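Local coordinates for molybdate-binding protein MolA (Haemophilus influenzae, PDB 3PSH) that binds molybdate and tungstate, but not sulfate or phosphate, in the periplasm and serves as the solute-binding component of the low-affinity molybdate importer MolBCA, at residues Q7-V12 and G120-L125; S113-E118 and K134-G139; N126-D131 and T218-K223. One frame throughout, in Å; residues are numbered along the deposited sequence.

Contact 1: residues Q7-V12 and G120-L125; sequences QLDRKV and GEKGKL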
# COMPACT_ATOMS: atom_id res chain seq x y z
N GLN A 7 -7.56 -14.05 3.30
CA GLN A 7 -7.30 -13.78 1.88
C GLN A 7 -6.39 -14.85 1.17
O GLN A 7 -5.94 -14.71 -0.03
CB GLN A 7 -6.87 -12.32 1.73
CG GLN A 7 -8.03 -11.40 2.09
CD GLN A 7 -7.77 -9.96 1.61
OE1 GLN A 7 -6.82 -9.37 2.03
NE2 GLN A 7 -8.74 -9.36 0.96
N LEU A 8 -6.05 -15.93 1.89
CA LEU A 8 -5.52 -17.11 1.27
C LEU A 8 -6.65 -18.19 1.23
O LEU A 8 -6.36 -19.44 1.00
CB LEU A 8 -4.26 -17.54 2.06
CG LEU A 8 -2.92 -16.73 2.02
CD1 LEU A 8 -1.87 -17.43 2.78
CD2 LEU A 8 -2.53 -16.59 0.60
N ASP A 9 -7.90 -17.75 1.49
CA ASP A 9 -9.10 -18.68 1.50
C ASP A 9 -8.98 -19.78 2.61
O ASP A 9 -9.57 -20.89 2.52
CB ASP A 9 -9.29 -19.29 0.11
CG ASP A 9 -9.70 -18.21 -0.99
OD1 ASP A 9 -10.11 -17.07 -0.68
OD2 ASP A 9 -9.56 -18.61 -2.18
N ARG A 10 -8.24 -19.40 3.64
CA ARG A 10 -8.13 -20.24 4.83
C ARG A 10 -9.25 -19.94 5.79
O ARG A 10 -9.53 -18.77 6.10
CB ARG A 10 -6.80 -20.00 5.52
CG ARG A 10 -5.63 -20.39 4.62
CD ARG A 10 -4.31 -19.78 5.17
NE ARG A 10 -3.91 -20.43 6.45
CZ ARG A 10 -4.01 -19.85 7.66
NH1 ARG A 10 -4.56 -18.66 7.83
NH2 ARG A 10 -3.59 -20.58 8.72
N LYS A 11 -9.92 -21.00 6.29
CA LYS A 11 -10.92 -20.80 7.36
C LYS A 11 -10.11 -20.75 8.67
O LYS A 11 -9.32 -21.75 8.98
CB LYS A 11 -11.86 -21.98 7.50
CG LYS A 11 -12.63 -22.22 6.20
CD LYS A 11 -13.64 -21.08 5.85
CE LYS A 11 -14.34 -21.40 4.49
NZ LYS A 11 -15.03 -20.22 3.87
N VAL A 12 -10.35 -19.70 9.46
CA VAL A 12 -9.59 -19.45 10.69
C VAL A 12 -10.56 -19.19 11.84
O VAL A 12 -11.47 -18.30 11.82
CB VAL A 12 -8.64 -18.18 10.60
CG1 VAL A 12 -7.76 -18.01 11.83
CG2 VAL A 12 -7.78 -18.25 9.39
N GLY A 120 -5.08 -19.43 -7.57
CA GLY A 120 -3.72 -19.97 -7.58
C GLY A 120 -2.61 -18.98 -7.32
O GLY A 120 -1.51 -19.36 -6.96
N GLU A 121 -2.94 -17.68 -7.48
CA GLU A 121 -2.00 -16.53 -7.35
C GLU A 121 -2.03 -15.87 -5.99
O GLU A 121 -1.19 -15.02 -5.73
CB GLU A 121 -2.35 -15.48 -8.45
CG GLU A 121 -2.17 -16.13 -9.82
CD GLU A 121 -0.68 -16.37 -10.10
OE1 GLU A 121 0.12 -15.41 -10.16
OE2 GLU A 121 -0.26 -17.57 -10.26
N LYS A 122 -3.00 -16.26 -5.16
CA LYS A 122 -3.28 -15.56 -3.90
C LYS A 122 -2.03 -15.54 -2.98
O LYS A 122 -1.81 -14.54 -2.24
CB LYS A 122 -4.56 -16.19 -3.26
CG LYS A 122 -5.87 -15.31 -3.43
CD LYS A 122 -7.11 -16.05 -2.84
CE LYS A 122 -8.41 -15.59 -3.50
NZ LYS A 122 -9.36 -14.88 -2.58
N GLY A 123 -1.20 -16.59 -3.03
CA GLY A 123 -0.01 -16.70 -2.20
C GLY A 123 1.30 -16.18 -2.75
O GLY A 123 2.32 -16.28 -2.11
N LYS A 124 1.21 -15.59 -3.95
CA LYS A 124 2.40 -15.28 -4.73
C LYS A 124 2.84 -13.80 -4.40
O LYS A 124 2.02 -12.93 -4.35
CB LYS A 124 2.06 -15.42 -6.20
CG LYS A 124 1.96 -16.91 -6.62
CD LYS A 124 2.29 -17.12 -8.06
CE LYS A 124 2.28 -18.62 -8.43
NZ LYS A 124 1.97 -18.84 -9.93
N LEU A 125 4.13 -13.54 -4.20
CA LEU A 125 4.57 -12.13 -3.94
C LEU A 125 4.12 -11.27 -5.16
O LEU A 125 3.63 -10.13 -5.03
CB LEU A 125 6.07 -12.10 -3.75
CG LEU A 125 6.77 -10.74 -3.79
CD1 LEU A 125 6.31 -9.68 -2.67
CD2 LEU A 125 8.30 -11.19 -3.76
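Lys122 lays its aliphatic chain over the backbone carbonyl of Gln7 and carries its ammonium group on to the carboxylate of Asp9. CB, CG and CD all pass near Gln7 O, with Lys122 CD coming to 3.3 Å. The chain runs almost straight as far as CE and then bends (chi4 -115°), which turns Lys122 NZ to Asp9 OD1 for a salt bridge of 3.0 Å. The ammonium meets this oxygen on its syn side, 29° out of the carboxylate plane. Asp9 crosses the lysine at about a right angle, and its OD2 lies against the methylenes, 3.5 Å from CE of Lys122. Beside this pair, one branch of Leu8 does the touching: CD2 reaches 3.6 Å from Lys122 O and 3.8 Å from Gly123 CA. The Lys122 carbonyl also accepts a hydrogen bond from Asn92. Gly123 belongs to a type I beta turn from Glu121 to Lys124, closed by a bond from Lys124 N to Glu121 O. The contact thus joins the turn between strands 2-5 and 11-14, an N-terminal beta hairpin, to the long loop that follows edge strand 109-112 of a four-stranded parallel sheet.

Contact 2: residues S113-E118 and K134-G139; sequences SLRTGE and KAYNDG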
# COMPACT_ATOMS: atom_id res chain seq x y z
N SER A 113 -4.01 -10.03 1.76
CA SER A 113 -3.40 -9.72 0.48
C SER A 113 -3.94 -8.39 -0.05
O SER A 113 -3.33 -7.88 -0.99
CB SER A 113 -3.80 -10.73 -0.60
OG SER A 113 -5.20 -10.72 -0.76
N LEU A 114 -5.12 -7.91 0.44
CA LEU A 114 -5.79 -6.75 -0.20
C LEU A 114 -6.03 -6.98 -1.72
O LEU A 114 -6.14 -6.00 -2.54
CB LEU A 114 -5.00 -5.45 0.04
CG LEU A 114 -4.75 -5.22 1.54
CD1 LEU A 114 -4.00 -3.85 1.67
CD2 LEU A 114 -6.02 -5.20 2.36
N ARG A 115 -6.15 -8.22 -2.11
CA ARG A 115 -6.46 -8.60 -3.49
C ARG A 115 -7.39 -9.84 -3.54
O ARG A 115 -7.27 -10.82 -2.76
CB ARG A 115 -5.14 -8.78 -4.28
CG ARG A 115 -4.47 -10.11 -4.38
CD ARG A 115 -3.47 -10.11 -5.54
NE ARG A 115 -2.65 -11.29 -5.44
CZ ARG A 115 -1.46 -11.32 -4.92
NH1 ARG A 115 -0.86 -10.23 -4.39
NH2 ARG A 115 -0.86 -12.45 -4.86
N THR A 116 -8.30 -9.84 -4.48
CA THR A 116 -9.01 -11.11 -4.79
C THR A 116 -8.19 -11.73 -5.93
O THR A 116 -7.05 -12.18 -5.74
CB THR A 116 -10.54 -10.87 -5.04
OG1 THR A 116 -10.69 -9.89 -6.05
CG2 THR A 116 -11.26 -10.41 -3.79
N GLY A 117 -8.73 -11.77 -7.11
CA GLY A 117 -8.03 -12.33 -8.24
C GLY A 117 -8.03 -13.85 -8.23
O GLY A 117 -8.65 -14.50 -7.37
N GLU A 118 -7.29 -14.38 -9.19
CA GLU A 118 -7.10 -15.82 -9.39
C GLU A 118 -6.65 -16.50 -8.04
O GLU A 118 -5.63 -16.10 -7.41
CB GLU A 118 -5.99 -15.98 -10.48
CG GLU A 118 -6.38 -15.81 -12.01
CD GLU A 118 -6.82 -14.43 -12.44
OE1 GLU A 118 -6.37 -13.40 -11.88
OE2 GLU A 118 -7.63 -14.39 -13.42
N LYS A 134 -10.08 -4.96 -10.84
CA LYS A 134 -11.15 -5.56 -10.09
C LYS A 134 -10.54 -6.28 -8.80
O LYS A 134 -11.08 -6.17 -7.71
CB LYS A 134 -11.93 -6.61 -10.96
CG LYS A 134 -13.11 -7.23 -10.13
CD LYS A 134 -13.94 -8.11 -11.19
CE LYS A 134 -14.94 -9.06 -10.58
NZ LYS A 134 -15.77 -8.27 -9.69
N ALA A 135 -9.48 -6.97 -9.00
CA ALA A 135 -8.89 -7.78 -7.96
C ALA A 135 -8.47 -6.86 -6.84
O ALA A 135 -8.66 -7.20 -5.67
CB ALA A 135 -7.67 -8.55 -8.53
N TYR A 136 -7.78 -5.77 -7.18
CA TYR A 136 -7.38 -4.81 -6.11
C TYR A 136 -8.52 -3.98 -5.51
O TYR A 136 -8.57 -3.63 -4.28
CB TYR A 136 -6.16 -3.90 -6.52
CG TYR A 136 -4.85 -4.74 -6.61
CD1 TYR A 136 -4.35 -5.34 -5.41
CD2 TYR A 136 -4.10 -4.89 -7.81
CE1 TYR A 136 -3.13 -6.08 -5.47
CE2 TYR A 136 -2.88 -5.61 -7.83
CZ TYR A 136 -2.42 -6.18 -6.63
OH TYR A 136 -1.30 -6.93 -6.64
N ASN A 137 -9.48 -3.57 -6.36
CA ASN A 137 -10.65 -2.90 -5.82
C ASN A 137 -11.43 -3.78 -4.79
O ASN A 137 -11.71 -3.40 -3.66
CB ASN A 137 -11.58 -2.52 -6.94
CG ASN A 137 -11.01 -1.35 -7.78
OD1 ASN A 137 -10.09 -0.68 -7.31
ND2 ASN A 137 -11.55 -1.13 -9.00
N ASP A 138 -11.78 -4.97 -5.28
CA ASP A 138 -12.56 -5.86 -4.43
C ASP A 138 -11.71 -6.37 -3.25
O ASP A 138 -12.20 -6.58 -2.17
CB ASP A 138 -12.97 -7.06 -5.25
CG ASP A 138 -14.11 -6.75 -6.27
OD1 ASP A 138 -14.64 -5.61 -6.20
OD2 ASP A 138 -14.41 -7.67 -7.09
N GLY A 139 -10.41 -6.42 -3.43
CA GLY A 139 -9.50 -7.03 -2.41
C GLY A 139 -9.26 -6.01 -1.29
O GLY A 139 -9.16 -6.44 -0.10
O HOH W 1 -13.27 -10.03 -6.91
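Arg115 stands beside Tyr136, the two side chains pointing the same way. Arg115 CB packs 3.6 Å from Tyr136 CE1, with CD1 of the same ring hardly farther. The chain is extended from CG to NE, which carries Arg115 CD along the ring to 4.0 Å from Tyr136 OH. At the tip, NH1 is also near that hydroxyl, with the guanidinium and ring planes 80° apart. The polar ends have other partners: Arg115 NH2 bonds to the carbonyls of Glu121 and Lys124, and the tyrosine hydroxyl to Gly199. Leu114 O approaches CD1 at the ring edge, near its plane.

These residues join the loop after strand 109-112 to helix 132-151, the long helix that, as in other members of the family, links the two lobes of this solute-binding protein. Each lobe is built here on a four-stranded parallel sheet. The backbones come very close: CA of Arg115 and CA of Gly139 are 3.6 Å apart, a spacing possible because Gly139, having no side chain, sits where a CB would point into the loop. Thr116 N donates a nearly straight hydrogen bond (167°) to Ala135 O at 2.9 Å, tilted 31° from the carbonyl plane. The same oxygen receives the CA-H of Arg115 and a weak bond from Gly139 N within the helix. Thr116 OG1 lies against the helix 3.4 Å from Ala135 CA, and a water connects it to Asp138 OD2. That carboxylate oxygen also takes Lys134 NZ on its syn lone pair.

Contact 3: residues N126-D131 and T218-K223; sequences NPTLTD and TIKGFK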
# COMPACT_ATOMS: atom_id res chain seq x y z
N ASN A 126 4.35 -11.84 -6.37
CA ASN A 126 4.12 -11.09 -7.65
C ASN A 126 3.20 -11.87 -8.52
O ASN A 126 3.62 -12.83 -9.23
CB ASN A 126 5.48 -10.93 -8.42
CG ASN A 126 6.54 -10.17 -7.62
OD1 ASN A 126 7.68 -10.68 -7.38
ND2 ASN A 126 6.17 -9.02 -7.11
N PRO A 127 1.90 -11.56 -8.44
CA PRO A 127 0.83 -12.36 -9.14
C PRO A 127 0.72 -11.98 -10.60
O PRO A 127 1.26 -10.93 -11.01
CB PRO A 127 -0.44 -12.00 -8.44
CG PRO A 127 -0.16 -10.57 -7.89
CD PRO A 127 1.35 -10.47 -7.59
N THR A 128 0.10 -12.86 -11.37
CA THR A 128 -0.39 -12.62 -12.74
C THR A 128 -1.94 -12.59 -12.60
O THR A 128 -2.60 -13.57 -12.17
CB THR A 128 0.01 -13.81 -13.67
OG1 THR A 128 1.42 -13.90 -13.69
CG2 THR A 128 -0.55 -13.65 -15.05
N LEU A 129 -2.52 -11.46 -12.99
CA LEU A 129 -3.91 -11.17 -12.75
C LEU A 129 -4.58 -10.76 -14.05
O LEU A 129 -4.09 -9.89 -14.77
CB LEU A 129 -4.07 -10.03 -11.75
CG LEU A 129 -3.43 -10.27 -10.41
CD1 LEU A 129 -3.41 -8.90 -9.71
CD2 LEU A 129 -4.16 -11.32 -9.56
N THR A 130 -5.69 -11.41 -14.35
CA THR A 130 -6.36 -11.13 -15.59
C THR A 130 -7.23 -9.85 -15.50
O THR A 130 -7.59 -9.28 -16.55
CB THR A 130 -7.24 -12.31 -16.10
OG1 THR A 130 -8.25 -12.56 -15.14
CG2 THR A 130 -6.40 -13.57 -16.37
N ASP A 131 -7.53 -9.35 -14.24
CA ASP A 131 -8.27 -8.15 -14.06
C ASP A 131 -7.80 -7.51 -12.77
O ASP A 131 -8.57 -7.52 -11.74
CB ASP A 131 -9.74 -8.47 -13.88
CG ASP A 131 -10.70 -7.19 -13.93
OD1 ASP A 131 -10.19 -6.03 -13.79
OD2 ASP A 131 -11.90 -7.27 -14.17
N THR A 218 6.73 -5.18 -19.38
CA THR A 218 7.94 -6.04 -19.54
C THR A 218 8.47 -6.59 -18.18
O THR A 218 9.15 -7.60 -18.14
CB THR A 218 9.12 -5.39 -20.43
OG1 THR A 218 9.74 -4.31 -19.74
CG2 THR A 218 8.67 -4.87 -21.83
N ILE A 219 8.09 -5.92 -17.08
CA ILE A 219 8.45 -6.34 -15.73
C ILE A 219 7.26 -6.89 -15.01
O ILE A 219 6.16 -6.39 -15.07
CB ILE A 219 9.13 -5.17 -14.89
CG1 ILE A 219 10.27 -4.47 -15.67
CG2 ILE A 219 9.76 -5.73 -13.57
CD1 ILE A 219 11.40 -5.44 -16.15
N LYS A 220 7.51 -7.98 -14.28
CA LYS A 220 6.48 -8.57 -13.43
C LYS A 220 6.69 -8.24 -11.96
O LYS A 220 7.69 -8.67 -11.32
CB LYS A 220 6.52 -10.10 -13.64
CG LYS A 220 5.31 -10.82 -12.97
CD LYS A 220 5.70 -12.35 -12.84
CE LYS A 220 4.46 -13.11 -12.36
NZ LYS A 220 4.56 -14.57 -12.43
N GLY A 221 5.74 -7.46 -11.41
CA GLY A 221 5.81 -7.11 -10.00
C GLY A 221 7.07 -6.41 -9.59
O GLY A 221 7.58 -5.51 -10.31
N PHE A 222 7.54 -6.64 -8.38
CA PHE A 222 8.54 -5.74 -7.85
C PHE A 222 9.90 -6.34 -8.20
O PHE A 222 10.23 -7.48 -7.82
CB PHE A 222 8.39 -5.50 -6.34
CG PHE A 222 9.49 -4.57 -5.80
CD1 PHE A 222 9.46 -3.17 -6.04
CD2 PHE A 222 10.70 -5.15 -5.30
CE1 PHE A 222 10.50 -2.35 -5.67
CE2 PHE A 222 11.75 -4.33 -4.93
CZ PHE A 222 11.66 -2.94 -5.11
N LYS A 223 10.71 -5.61 -9.01
CA LYS A 223 12.00 -6.17 -9.48
C LYS A 223 13.11 -5.13 -9.51
O LYS A 223 12.79 -3.92 -9.63
CB LYS A 223 11.90 -6.79 -10.88
CG LYS A 223 10.98 -8.03 -10.99
CD LYS A 223 11.56 -9.23 -10.26
CE LYS A 223 10.47 -10.31 -10.07
NZ LYS A 223 9.64 -10.76 -11.24
O HOH W 2 2.50 -15.81 -11.75
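With CG anti to the carbonyl carbon (chi1 -59°), Asn126 directs its amide at the backbone of Gly221 and Phe222, while Lys220, with CG opposite its backbone N (chi1 -171°) and the chain extended all the way to NZ, reaches across to Asn126 and Thr128. The contact brings the loop that precedes the interlobe helix 132-151 against the start of strand 222-224, which pairs with strand 194-196 in a two-stranded antiparallel sheet of the second lobe. Gly221, at a positive phi of 58°, presents a face without a side chain, and the Asn126 amide group packs directly on its CA. Phe222 turns its ring away from this loop and meets Tyr196, a molybdate-binding residue, edge to face, which places the contact next to the molybdate pocket.

At the solvent-exposed margin, Lys220 crosses Thr128 at about a right angle. Lys220 CE rests 3.3 Å from Asn126 O and 3.4 Å from Thr128 OG1. A water joins the two side chains, accepting from Lys220 NZ and lying 2.9 Å from Thr128 OG1. Bends at chi2 and chi4 fold the neighbouring lysine chain back on its own segment, where Lys223 NZ donates to Lys220 O at 2.9 Å, in the carbonyl plane and on a lone pair.

Overall arrangement
The three contacts follow one continuous loop, residues 113-131, from the first lobe to the second. Contact 1 holds it to the N-terminal hairpin, contact 2 to helix 132-151 and contact 3 to the strand 222-224 region. Contacts 1 and 2, with centres 11 Å apart, are tied by a bond from Leu114 N to Gln7 OE1 (2.7 Å). Glu121 OE1 ties contact 1 to Thr128 N of contact 3 at 2.8 Å, and Glu118 OE2 meets Thr130 OG1 at 2.6 Å between contacts 2 and 3. Contacts 3 and 2 come near the molybdate, the side chains of Phe222 and Leu114 lying about 6 and 7 Å from it; contact 1 stays farther off, about 12 Å away at the side chain of Gln7.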